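Local coordinates for SusD superfamily protein (Bacteroides fragilis NCTC 9343, PDB 3NQP) that probably binds glycans at the outer membrane surface as a SusD-family lipoprotein, at residues A[113-125]-A[169-181]. Numbering follows the deposited sequence.
Sequences KNFYLGEVYGLRA and QIKSDLNKSMEYF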
ATOM      1  N   LYS A 113      15.811  23.168  -8.934  1.00 17.52           N
ATOM      2  CA  LYS A 113      15.081  22.776 -10.142  1.00 21.34           C
ATOM      3  C   LYS A 113      15.180  21.242 -10.356  1.00 16.25           C
ATOM      4  O   LYS A 113      14.180  20.581 -10.620  1.00 17.37           O
ATOM      5  CB  LYS A 113      15.617  23.524 -11.351  1.00 21.67           C
ATOM      6  CG  LYS A 113      14.943  23.186 -12.665  1.00 24.39           C
ATOM      7  CD  LYS A 113      15.779  23.602 -13.858  1.00 22.95           C
ATOM      8  CE  LYS A 113      15.757  25.058 -14.119  1.00 29.96           C
ATOM      9  NZ  LYS A 113      16.409  25.420 -15.435  1.00 31.75           N
ATOM     10  N   ASN A 114      16.396  20.709 -10.274  1.00 15.41           N
ATOM     11  CA  ASN A 114      16.636  19.305 -10.523  1.00 13.52           C
ATOM     12  C   ASN A 114      15.958  18.460  -9.423  1.00 14.01           C
ATOM     13  O   ASN A 114      15.410  17.404  -9.713  1.00 15.83           O
ATOM     14  CB  ASN A 114      18.130  19.006 -10.573  1.00 12.01           C
ATOM     15  CG  ASN A 114      18.790  19.520 -11.817  1.00 19.51           C
ATOM     16  OD1 ASN A 114      18.123  19.833 -12.805  1.00 21.73           O
ATOM     17  ND2 ASN A 114      20.106  19.605 -11.780  1.00 17.53           N
ATOM     18  N   PHE A 115      15.997  18.933  -8.175  1.00 14.13           N
ATOM     19  CA  PHE A 115      15.338  18.192  -7.084  1.00 13.59           C
ATOM     20  C   PHE A 115      13.841  18.115  -7.294  1.00 15.41           C
ATOM     21  O   PHE A 115      13.241  17.048  -7.174  1.00 14.67           O
ATOM     22  CB  PHE A 115      15.638  18.780  -5.710  1.00 18.63           C
ATOM     23  CG  PHE A 115      15.244  17.850  -4.601  1.00 18.37           C
ATOM     24  CD1 PHE A 115      16.083  16.819  -4.242  1.00 23.31           C
ATOM     25  CD2 PHE A 115      14.016  17.953  -3.990  1.00 27.19           C
ATOM     26  CE1 PHE A 115      15.714  15.936  -3.261  1.00 25.77           C
ATOM     27  CE2 PHE A 115      13.649  17.045  -3.001  1.00 20.37           C
ATOM     28  CZ  PHE A 115      14.509  16.062  -2.646  1.00 18.83           C
ATOM     29  N   TYR A 116      13.247  19.263  -7.626  1.00 14.96           N
ATOM     30  CA  TYR A 116      11.833  19.363  -7.910  1.00 15.34           C
ATOM     31  C   TYR A 116      11.453  18.535  -9.127  1.00 14.28           C
ATOM     32  O   TYR A 116      10.450  17.825  -9.101  1.00 16.24           O
ATOM     33  CB  TYR A 116      11.410  20.821  -8.100  1.00 15.99           C
ATOM     34  CG  TYR A 116      11.328  21.666  -6.832  1.00 16.01           C
ATOM     35  CD1 TYR A 116      11.440  21.097  -5.566  1.00 14.98           C
ATOM     36  CD2 TYR A 116      11.116  23.039  -6.915  1.00 19.40           C
ATOM     37  CE1 TYR A 116      11.335  21.866  -4.403  1.00 18.24           C
ATOM     38  CE2 TYR A 116      10.980  23.829  -5.749  1.00 19.77           C
ATOM     39  CZ  TYR A 116      11.105  23.234  -4.506  1.00 19.91           C
ATOM     40  OH  TYR A 116      10.983  23.987  -3.384  1.00 16.51           O
ATOM     41  N   LEU A 117      12.254  18.583 -10.180  1.00 16.36           N
ATOM     42  CA  LEU A 117      11.907  17.799 -11.378  1.00 15.01           C
ATOM     43  C   LEU A 117      12.046  16.280 -11.064  1.00 15.03           C
ATOM     44  O   LEU A 117      11.211  15.482 -11.461  1.00 15.12           O
ATOM     45  CB  LEU A 117      12.711  18.244 -12.600  1.00 18.11           C
ATOM     46  CG  LEU A 117      12.264  19.608 -13.138  1.00 15.73           C
ATOM     47  CD1 LEU A 117      13.203  20.129 -14.208  1.00 15.80           C
ATOM     48  CD2 LEU A 117      10.786  19.555 -13.609  1.00 11.12           C
ATOM     49  N   GLY A 118      13.043  15.893 -10.276  1.00 16.01           N
ATOM     50  CA  GLY A 118      13.149  14.522  -9.827  1.00 16.44           C
ATOM     51  C   GLY A 118      11.876  14.101  -9.120  1.00 15.47           C
ATOM     52  O   GLY A 118      11.363  12.994  -9.320  1.00 12.99           O
ATOM     53  N   GLU A 119      11.333  14.991  -8.308  1.00 16.02           N
ATOM     54  CA  GLU A 119      10.154  14.634  -7.511  1.00 13.55           C
ATOM     55  C   GLU A 119       8.970  14.451  -8.466  1.00 16.85           C
ATOM     56  O   GLU A 119       8.228  13.469  -8.350  1.00 15.89           O
ATOM     57  CB  GLU A 119       9.826  15.683  -6.454  1.00 12.66           C
ATOM     58  CG  GLU A 119      10.822  15.734  -5.312  1.00 14.25           C
ATOM     59  CD  GLU A 119      10.433  16.692  -4.207  1.00 16.87           C
ATOM     60  OE1 GLU A 119      10.120  17.834  -4.524  1.00 17.06           O
ATOM     61  OE2 GLU A 119      10.465  16.314  -2.997  1.00 17.33           O
ATOM     62  N   VAL A 120       8.818  15.372  -9.422  1.00 12.04           N
ATOM     63  CA  VAL A 120       7.600  15.434 -10.196  1.00 13.63           C
ATOM     64  C   VAL A 120       7.574  14.317 -11.251  1.00 15.50           C
ATOM     65  O   VAL A 120       6.544  13.729 -11.473  1.00 18.42           O
ATOM     66  CB  VAL A 120       7.361  16.840 -10.788  1.00 13.74           C
ATOM     67  CG1 VAL A 120       6.250  16.812 -11.787  1.00 16.56           C
ATOM     68  CG2 VAL A 120       7.060  17.841  -9.622  1.00 13.24           C
ATOM     69  N   TYR A 121       8.715  13.982 -11.850  1.00 14.43           N
ATOM     70  CA  TYR A 121       8.769  12.801 -12.732  1.00 14.86           C
ATOM     71  C   TYR A 121       8.569  11.508 -11.974  1.00 13.10           C
ATOM     72  O   TYR A 121       7.901  10.600 -12.466  1.00 12.63           O
ATOM     73  CB  TYR A 121      10.079  12.745 -13.480  1.00 13.32           C
ATOM     74  CG  TYR A 121      10.166  13.651 -14.687  1.00 16.52           C
ATOM     75  CD1 TYR A 121       9.686  13.219 -15.935  1.00 13.13           C
ATOM     76  CD2 TYR A 121      10.775  14.897 -14.625  1.00 17.53           C
ATOM     77  CE1 TYR A 121       9.798  14.001 -17.067  1.00 17.66           C
ATOM     78  CE2 TYR A 121      10.862  15.707 -15.776  1.00 16.81           C
ATOM     79  CZ  TYR A 121      10.389  15.230 -16.988  1.00 21.55           C
ATOM     80  OH  TYR A 121      10.490  15.975 -18.127  1.00 16.55           O
ATOM     81  N   GLY A 122       9.115  11.423 -10.759  1.00 14.12           N
ATOM     82  CA  GLY A 122       8.859  10.284  -9.901  1.00 10.27           C
ATOM     83  C   GLY A 122       7.380  10.086  -9.602  1.00 12.12           C
ATOM     84  O   GLY A 122       6.870   8.958  -9.590  1.00 13.40           O
ATOM     85  N   LEU A 123       6.700  11.173  -9.281  1.00 12.03           N
ATOM     86  CA  LEU A 123       5.297  11.125  -8.926  1.00 10.96           C
ATOM     87  C   LEU A 123       4.424  10.849 -10.125  1.00 10.66           C
ATOM     88  O   LEU A 123       3.365  10.212  -9.991  1.00 11.56           O
ATOM     89  CB  LEU A 123       4.873  12.434  -8.256  1.00 10.79           C
ATOM     90  CG  LEU A 123       5.383  12.641  -6.831  1.00 12.45           C
ATOM     91  CD1 LEU A 123       4.949  14.053  -6.307  1.00 14.98           C
ATOM     92  CD2 LEU A 123       4.942  11.550  -5.848  1.00 11.92           C
ATOM     93  N   ARG A 124       4.860  11.260 -11.313  1.00 11.87           N
ATOM     94  CA  ARG A 124       4.062  10.948 -12.492  1.00 11.64           C
ATOM     95  C   ARG A 124       4.144   9.433 -12.776  1.00 11.67           C
ATOM     96  O   ARG A 124       3.125   8.815 -13.106  1.00 12.61           O
ATOM     97  CB  ARG A 124       4.466  11.728 -13.724  1.00 11.76           C
ATOM     98  CG  ARG A 124       3.450  11.593 -14.843  1.00 12.71           C
ATOM     99  CD  ARG A 124       3.691  12.686 -15.901  1.00 14.13           C
ATOM    100  NE  ARG A 124       4.941  12.456 -16.626  1.00 16.37           N
ATOM    101  CZ  ARG A 124       5.390  13.237 -17.608  1.00 15.13           C
ATOM    102  NH1 ARG A 124       4.709  14.322 -17.968  1.00 16.51           N
ATOM    103  NH2 ARG A 124       6.503  12.927 -18.245  1.00 18.34           N
ATOM    104  N   ALA A 125       5.322   8.840 -12.584  1.00 12.26           N
ATOM    105  CA  ALA A 125       5.465   7.391 -12.608  1.00 12.53           C
ATOM    106  C   ALA A 125       4.559   6.716 -11.557  1.00 12.06           C
ATOM    107  O   ALA A 125       3.955   5.684 -11.807  1.00 10.90           O
ATOM    108  CB  ALA A 125       6.932   6.986 -12.337  1.00 11.38           C
ATOM    109  N   GLN A 169       6.146   4.695 -20.656  1.00 11.98           N
ATOM    110  CA  GLN A 169       6.149   6.024 -20.125  1.00 13.64           C
ATOM    111  C   GLN A 169       6.550   6.031 -18.671  1.00 11.86           C
ATOM    112  O   GLN A 169       7.310   6.908 -18.231  1.00 13.18           O
ATOM    113  CB  GLN A 169       4.766   6.655 -20.216  1.00 14.66           C
ATOM    114  CG  GLN A 169       4.740   8.117 -19.712  1.00 11.49           C
ATOM    115  CD  GLN A 169       5.639   9.035 -20.515  1.00 21.69           C
ATOM    116  OE1 GLN A 169       5.743   8.905 -21.730  1.00 21.59           O
ATOM    117  NE2 GLN A 169       6.289   9.982 -19.833  1.00 19.33           N
ATOM    118  N   ILE A 170       5.986   5.078 -17.923  1.00 11.44           N
ATOM    119  CA  ILE A 170       6.335   4.938 -16.519  1.00 12.97           C
ATOM    120  C   ILE A 170       7.865   4.804 -16.394  1.00 11.88           C
ATOM    121  O   ILE A 170       8.507   5.475 -15.607  1.00 14.93           O
ATOM    122  CB  ILE A 170       5.643   3.738 -15.885  1.00 10.64           C
ATOM    123  CG1 ILE A 170       4.148   4.004 -15.672  1.00 15.56           C
ATOM    124  CG2 ILE A 170       6.263   3.425 -14.578  1.00 10.36           C
ATOM    125  CD1 ILE A 170       3.356   2.720 -15.263  1.00 11.84           C
ATOM    126  N   LYS A 171       8.448   3.907 -17.161  1.00 14.40           N
ATOM    127  CA  LYS A 171       9.884   3.656 -17.045  1.00 13.64           C
ATOM    128  C   LYS A 171      10.716   4.861 -17.552  1.00 14.47           C
ATOM    129  O   LYS A 171      11.746   5.204 -16.967  1.00 14.78           O
ATOM    130  CB  LYS A 171      10.241   2.349 -17.768  1.00 14.24           C
ATOM    131  CG  LYS A 171       9.766   1.088 -16.968  1.00 12.88           C
ATOM    132  CD  LYS A 171       9.989  -0.237 -17.688  1.00 14.65           C
ATOM    133  CE  LYS A 171       9.627  -1.478 -16.859  1.00 16.25           C
ATOM    134  NZ  LYS A 171       9.746  -2.753 -17.668  1.00 10.16           N
ATOM    135  N   SER A 172      10.267   5.525 -18.611  1.00 15.05           N
ATOM    136  CA  SER A 172      10.941   6.751 -19.044  1.00 15.85           C
ATOM    137  C   SER A 172      10.954   7.781 -17.922  1.00 15.50           C
ATOM    138  O   SER A 172      11.994   8.384 -17.614  1.00 15.95           O
ATOM    139  CB  SER A 172      10.239   7.310 -20.265  1.00 16.50           C
ATOM    140  OG  SER A 172      10.827   8.526 -20.624  1.00 17.30           O
ATOM    141  N   ASP A 173       9.807   7.932 -17.253  1.00 13.54           N
ATOM    142  CA  ASP A 173       9.692   8.866 -16.118  1.00 12.57           C
ATOM    143  C   ASP A 173      10.538   8.500 -14.930  1.00 14.99           C
ATOM    144  O   ASP A 173      11.086   9.377 -14.275  1.00 13.46           O
ATOM    145  CB  ASP A 173       8.223   9.091 -15.694  1.00 14.28           C
ATOM    146  CG  ASP A 173       7.457   9.973 -16.685  1.00 15.98           C
ATOM    147  OD1 ASP A 173       8.126  10.663 -17.498  1.00 17.53           O
ATOM    148  OD2 ASP A 173       6.204   9.975 -16.650  1.00 17.67           O
ATOM    149  N   LEU A 174      10.667   7.208 -14.649  1.00 13.66           N
ATOM    150  CA  LEU A 174      11.505   6.814 -13.525  1.00 14.03           C
ATOM    151  C   LEU A 174      12.976   7.145 -13.837  1.00 14.73           C
ATOM    152  O   LEU A 174      13.709   7.642 -12.979  1.00 13.43           O
ATOM    153  CB  LEU A 174      11.358   5.336 -13.240  1.00 10.95           C
ATOM    154  CG  LEU A 174      10.002   4.935 -12.620  1.00 13.32           C
ATOM    155  CD1 LEU A 174       9.778   3.395 -12.676  1.00 14.18           C
ATOM    156  CD2 LEU A 174       9.874   5.453 -11.189  1.00 12.25           C
ATOM    157  N   ASN A 175      13.408   6.849 -15.051  1.00 14.55           N
ATOM    158  CA  ASN A 175      14.788   7.176 -15.454  1.00 18.41           C
ATOM    159  C   ASN A 175      15.059   8.673 -15.429  1.00 15.11           C
ATOM    160  O   ASN A 175      16.117   9.075 -15.024  1.00 12.95           O
ATOM    161  CB  ASN A 175      15.133   6.621 -16.848  1.00 17.69           C
ATOM    162  CG  ASN A 175      15.345   5.101 -16.853  1.00 28.68           C
ATOM    163  OD1 ASN A 175      15.598   4.463 -15.819  1.00 25.18           O
ATOM    164  ND2 ASN A 175      15.266   4.523 -18.043  1.00 37.77           N
ATOM    165  N   LYS A 176      14.114   9.483 -15.888  1.00 13.38           N
ATOM    166  CA  LYS A 176      14.281  10.934 -15.857  1.00 16.31           C
ATOM    167  C   LYS A 176      14.350  11.412 -14.392  1.00 15.77           C
ATOM    168  O   LYS A 176      15.157  12.258 -14.069  1.00 17.26           O
ATOM    169  CB  LYS A 176      13.154  11.612 -16.595  1.00 14.64           C
ATOM    170  CG  LYS A 176      13.511  12.953 -17.203  1.00 34.37           C
ATOM    171  CD  LYS A 176      14.456  12.885 -18.375  1.00 39.11           C
ATOM    172  CE  LYS A 176      14.488  14.240 -19.135  1.00 51.02           C
ATOM    173  NZ  LYS A 176      15.860  14.695 -19.468  1.00 47.80           N
ATOM    174  N   SER A 177      13.500  10.849 -13.524  1.00 13.36           N
ATOM    175  CA  SER A 177      13.542  11.134 -12.072  1.00 12.73           C
ATOM    176  C   SER A 177      14.952  10.901 -11.550  1.00 11.96           C
ATOM    177  O   SER A 177      15.497  11.784 -10.912  1.00 15.86           O
ATOM    178  CB  SER A 177      12.490  10.354 -11.265  1.00  8.51           C
ATOM    179  OG  SER A 177      12.553  10.635  -9.824  1.00 10.89           O
HETATM  180  N   MSE A 178      15.546   9.752 -11.832  1.00 13.75           N
HETATM  181  CA  MSE A 178      16.917   9.468 -11.345  1.00 14.49           C
HETATM  182  C   MSE A 178      17.916  10.453 -11.995  1.00 15.89           C
HETATM  183  O   MSE A 178      18.904  10.889 -11.375  1.00 14.69           O
HETATM  184  CB  MSE A 178      17.332   8.018 -11.615  1.00 13.46           C
HETATM  185  CG  MSE A 178      16.453   6.952 -11.059  1.00 13.34           C
HETATM  186 SE   MSE A 178      16.622   7.049  -9.086  0.75  9.41          SE
HETATM  187  CE  MSE A 178      18.479   6.587  -8.988  1.00 15.31           C
ATOM    188  N   GLU A 179      17.687  10.804 -13.261  1.00 16.50           N
ATOM    189  CA  GLU A 179      18.638  11.663 -13.920  1.00 16.85           C
ATOM    190  C   GLU A 179      18.673  13.021 -13.252  1.00 18.24           C
ATOM    191  O   GLU A 179      19.733  13.584 -13.019  1.00 18.74           O
ATOM    192  CB  GLU A 179      18.285  11.790 -15.405  1.00 18.02           C
ATOM    193  CG  GLU A 179      19.258  12.554 -16.238  1.00 29.33           C
ATOM    194  CD  GLU A 179      18.748  12.682 -17.682  1.00 41.39           C
ATOM    195  OE1 GLU A 179      18.103  11.722 -18.178  1.00 37.78           O
ATOM    196  OE2 GLU A 179      18.953  13.751 -18.287  1.00 46.99           O
ATOM    197  N   TYR A 180      17.505  13.538 -12.906  1.00 16.70           N
ATOM    198  CA  TYR A 180      17.430  14.824 -12.232  1.00 15.95           C
ATOM    199  C   TYR A 180      17.945  14.773 -10.792  1.00 18.09           C
ATOM    200  O   TYR A 180      18.635  15.676 -10.375  1.00 16.76           O
ATOM    201  CB  TYR A 180      15.995  15.392 -12.270  1.00 15.84           C
ATOM    202  CG  TYR A 180      15.627  16.080 -13.544  1.00 14.51           C
ATOM    203  CD1 TYR A 180      16.208  17.288 -13.901  1.00 19.87           C
ATOM    204  CD2 TYR A 180      14.663  15.540 -14.385  1.00 20.17           C
ATOM    205  CE1 TYR A 180      15.867  17.939 -15.053  1.00 16.74           C
ATOM    206  CE2 TYR A 180      14.307  16.190 -15.553  1.00 21.86           C
ATOM    207  CZ  TYR A 180      14.903  17.380 -15.892  1.00 20.72           C
ATOM    208  OH  TYR A 180      14.523  17.994 -17.070  1.00 23.88           O
ATOM    209  N   PHE A 181      17.600  13.745 -10.032  1.00 15.10           N
ATOM    210  CA  PHE A 181      18.071  13.642  -8.644  1.00 15.22           C
ATOM    211  C   PHE A 181      19.622  13.529  -8.575  1.00 18.27           C
ATOM    212  O   PHE A 181      20.258  13.980  -7.606  1.00 20.07           O
ATOM    213  CB  PHE A 181      17.438  12.429  -7.966  1.00 14.30           C
ATOM    214  CG  PHE A 181      16.030  12.659  -7.402  1.00 15.33           C
ATOM    215  CD1 PHE A 181      15.762  13.718  -6.570  1.00 16.06           C
ATOM    216  CD2 PHE A 181      15.019  11.732  -7.620  1.00 15.89           C
ATOM    217  CE1 PHE A 181      14.500  13.886  -6.017  1.00 12.06           C
ATOM    218  CE2 PHE A 181      13.766  11.916  -7.110  1.00 12.61           C
ATOM    219  CZ  PHE A 181      13.504  13.018  -6.304  1.00 11.87           C
TER
HETATM  220  O   HOH W   1      11.997  18.197 -17.809  1.00 25.10           O
HETATM  221  O   HOH W   2       4.633   7.730 -15.950  1.00 17.78           O
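Leu117 CB stands over the centre of one face of the Tyr180 ring, 3.6 Å from its centroid, while the Asn114 side chain lies at that ring's edge. The Tyr121 ring carries Lys176 CG over one face and meets Asp173 OD1 at its edge. Its plane is nearly parallel to that of Tyr180, but the rings are slid apart and barely overlap; one water joins their hydroxyls. Phe181 presents a face to Gly118 CA, 3.8 Å from the ring centroid, and its edge to the face of Phe115, an edge-to-face pair with planes at 70°. Helices 110-135 and 163-181 run antiparallel in the helical SusD-like N-terminal region, their segment directions 162° apart and axes 7.5 Å at closest, with Tyr121 and Tyr180 as reciprocal knobs-into-holes. Gly118, with no side chain to come between, lets the Phe181 ring lie on its CA, which at 4.1 Å from Ser177 CA makes the closest pair of the backbone register. Gly118 O accepts Ser177 OG at 2.7 Å and Gly122 N from opposite faces of the carbonyl plane. Arg124, bent at chi3, forms a side-on salt bridge with Asp173: NE to OD2 at 2.8 Å, from above the carboxylate plane, and NH2 to OD1, nearly straight at 174°. Gln169 NE2 reaches OD2 from the other face.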